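Local coordinates for ginlfy protein (Ginkgo biloba, PDB 4UDE) that is probably a DNA-binding transcription factor of the FLO/LFY family, represented here by its SAM oligomerization domain, at residues A[14-20]-A[68-73]. Numbering follows the deposited sequence.
Sequences LFRHYGV and GIKSAV
Tyr18 lays its ring on the backbone of helix 63-83 at Ala72. Ala72 CA sits 3.6 Å from the ring centroid, 8° off the normal, a CH-pi contact over the face. Tyr18 holds CG beside its backbone N and anti to its carbonyl carbon (chi1 -67°), which helps turn that face onto Ala72. Ala72 CB also reaches Phe15, 3.4 Å from CD1, so the methyl group touches both aromatic side chains. Phe15 points an edge at the helix: CE1 lies 3.6 Å from Ile69 O, near the ring plane. CG2 of Ile69 packs against the same end of the ring. Val20 CG2 meets Ile69 CG1 at 3.7 Å, the two side chains crossing at about a right angle. Tyr18 O receives a CA-H...O contact from Gly68 CA at 3.2 Å. The backbones can come this close because Gly68 has no side chain. An alanine in place of Tyr18 would remove the ring and is likely to leave the Ala72 backbone without its aromatic cover. The two rings come from the ends of a type II beta turn, Phe15 to Tyr18, closed by a hydrogen bond from Tyr18 N to Phe15 O. Beside them, a water donates to Ala72 O and weakly to Leu14 O. The contact joins the end of helix 2-15 and the following turn to helix 63-83 within the SAM domain. Phe15 continues onto Leu25 of helix 22-30 and Leu38 of helix 35-39.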
loop_
_atom_site.group_PDB
_atom_site.type_symbol
_atom_site.label_atom_id
_atom_site.label_comp_id
_atom_site.label_asym_id
_atom_site.label_seq_id
_atom_site.Cartn_x
_atom_site.Cartn_y
_atom_site.Cartn_z
ATOM N N LEU A 14 7.152 -1.423 -3.223
ATOM C CA LEU A 14 6.445 -0.143 -3.219
ATOM C C LEU A 14 6.598 0.618 -1.879
ATOM O O LEU A 14 6.839 1.828 -1.859
ATOM C CB LEU A 14 4.942 -0.343 -3.530
ATOM C CG LEU A 14 4.020 0.914 -3.455
ATOM C CD1 LEU A 14 4.357 1.931 -4.534
ATOM C CD2 LEU A 14 2.574 0.529 -3.545
ATOM N N PHE A 15 6.419 -0.106 -0.779
ATOM C CA PHE A 15 6.387 0.454 0.564
ATOM C C PHE A 15 7.726 0.545 1.305
ATOM O O PHE A 15 7.757 1.078 2.420
ATOM C CB PHE A 15 5.300 -0.256 1.374
ATOM C CG PHE A 15 3.902 0.025 0.861
ATOM C CD1 PHE A 15 3.402 1.321 0.827
ATOM C CD2 PHE A 15 3.066 -1.014 0.476
ATOM C CE1 PHE A 15 2.114 1.581 0.347
ATOM C CE2 PHE A 15 1.769 -0.760 0.017
ATOM C CZ PHE A 15 1.298 0.533 -0.037
ATOM N N ARG A 16 8.827 0.058 0.680
ATOM C CA ARG A 16 10.175 0.084 1.261
ATOM C C ARG A 16 10.604 1.542 1.494
ATOM O O ARG A 16 10.505 2.359 0.581
ATOM C CB ARG A 16 11.187 -0.652 0.347
ATOM C CG ARG A 16 12.433 -1.153 1.095
ATOM C CD ARG A 16 13.459 -1.825 0.176
ATOM N NE ARG A 16 12.917 -3.013 -0.498
ATOM C CZ ARG A 16 12.798 -4.216 0.060
ATOM N NH1 ARG A 16 13.194 -4.421 1.309
ATOM N NH2 ARG A 16 12.273 -5.222 -0.625
ATOM N N HIS A 17 11.066 1.864 2.701
ATOM C CA HIS A 17 11.492 3.231 3.110
ATOM C C HIS A 17 10.287 4.099 3.505
ATOM O O HIS A 17 10.456 5.286 3.769
ATOM C CB HIS A 17 12.374 3.981 2.065
ATOM C CG HIS A 17 13.465 3.170 1.424
ATOM N ND1 HIS A 17 14.472 2.570 2.181
ATOM C CD2 HIS A 17 13.687 2.912 0.112
ATOM C CE1 HIS A 17 15.252 1.953 1.306
ATOM N NE2 HIS A 17 14.820 2.131 0.047
ATOM N N TYR A 18 9.082 3.493 3.584
ATOM C CA TYR A 18 7.866 4.187 3.977
ATOM C C TYR A 18 7.273 3.720 5.294
ATOM O O TYR A 18 6.212 4.183 5.675
ATOM C CB TYR A 18 6.859 4.232 2.821
ATOM C CG TYR A 18 7.353 5.099 1.680
ATOM C CD1 TYR A 18 7.105 6.470 1.660
ATOM C CD2 TYR A 18 8.078 4.549 0.621
ATOM C CE1 TYR A 18 7.564 7.274 0.618
ATOM C CE2 TYR A 18 8.544 5.345 -0.429
ATOM C CZ TYR A 18 8.286 6.709 -0.422
ATOM O OH TYR A 18 8.733 7.509 -1.444
ATOM N N GLY A 19 7.993 2.860 6.014
ATOM C CA GLY A 19 7.600 2.375 7.332
ATOM C C GLY A 19 6.400 1.453 7.408
ATOM O O GLY A 19 5.824 1.296 8.481
ATOM N N VAL A 20 6.031 0.794 6.302
ATOM C CA VAL A 20 4.897 -0.138 6.336
ATOM C C VAL A 20 5.411 -1.489 6.839
ATOM O O VAL A 20 6.362 -2.033 6.285
ATOM C CB VAL A 20 4.156 -0.202 4.982
ATOM C CG1 VAL A 20 2.923 -1.096 5.076
ATOM C CG2 VAL A 20 3.756 1.205 4.532
ATOM N N GLY A 68 2.850 6.796 5.816
ATOM C CA GLY A 68 3.739 6.041 4.922
ATOM C C GLY A 68 3.064 5.397 3.723
ATOM O O GLY A 68 3.611 5.424 2.615
ATOM N N ILE A 69 1.873 4.802 3.914
ATOM C CA ILE A 69 1.119 4.174 2.802
ATOM C C ILE A 69 0.777 5.229 1.780
ATOM O O ILE A 69 1.013 5.031 0.588
ATOM C CB ILE A 69 -0.149 3.381 3.300
ATOM C CG1 ILE A 69 0.246 2.132 4.135
ATOM C CG2 ILE A 69 -1.134 3.018 2.129
ATOM C CD1 ILE A 69 -0.840 1.601 5.062
ATOM N N LYS A 70 0.275 6.382 2.248
ATOM C CA LYS A 70 -0.110 7.503 1.372
ATOM C C LYS A 70 1.093 8.125 0.665
ATOM O O LYS A 70 1.001 8.426 -0.518
ATOM C CB LYS A 70 -0.854 8.587 2.164
ATOM C CG LYS A 70 -2.127 8.123 2.878
ATOM C CD LYS A 70 -3.383 8.185 1.987
ATOM C CE LYS A 70 -3.790 9.584 1.561
ATOM N NZ LYS A 70 -3.994 10.510 2.717
ATOM N N SER A 71 2.206 8.333 1.384
ATOM C CA SER A 71 3.434 8.922 0.827
ATOM C C SER A 71 4.055 8.026 -0.235
ATOM O O SER A 71 4.533 8.536 -1.255
ATOM C CB SER A 71 4.447 9.188 1.939
ATOM O OG SER A 71 4.108 10.370 2.645
ATOM N N ALA A 72 4.034 6.685 -0.003
ATOM C CA ALA A 72 4.585 5.707 -0.940
ATOM C C ALA A 72 3.793 5.725 -2.246
ATOM O O ALA A 72 4.405 5.738 -3.307
ATOM C CB ALA A 72 4.573 4.309 -0.324
ATOM N N VAL A 73 2.445 5.823 -2.168
ATOM C CA VAL A 73 1.573 5.893 -3.359
ATOM C C VAL A 73 1.762 7.252 -4.086
ATOM O O VAL A 73 1.925 7.261 -5.302
ATOM C CB VAL A 73 0.092 5.547 -3.039
ATOM C CG1 VAL A 73 -0.809 5.708 -4.274
ATOM C CG2 VAL A 73 -0.022 4.127 -2.491
HETATM O O HOH W 1 6.973 4.679 -3.585
#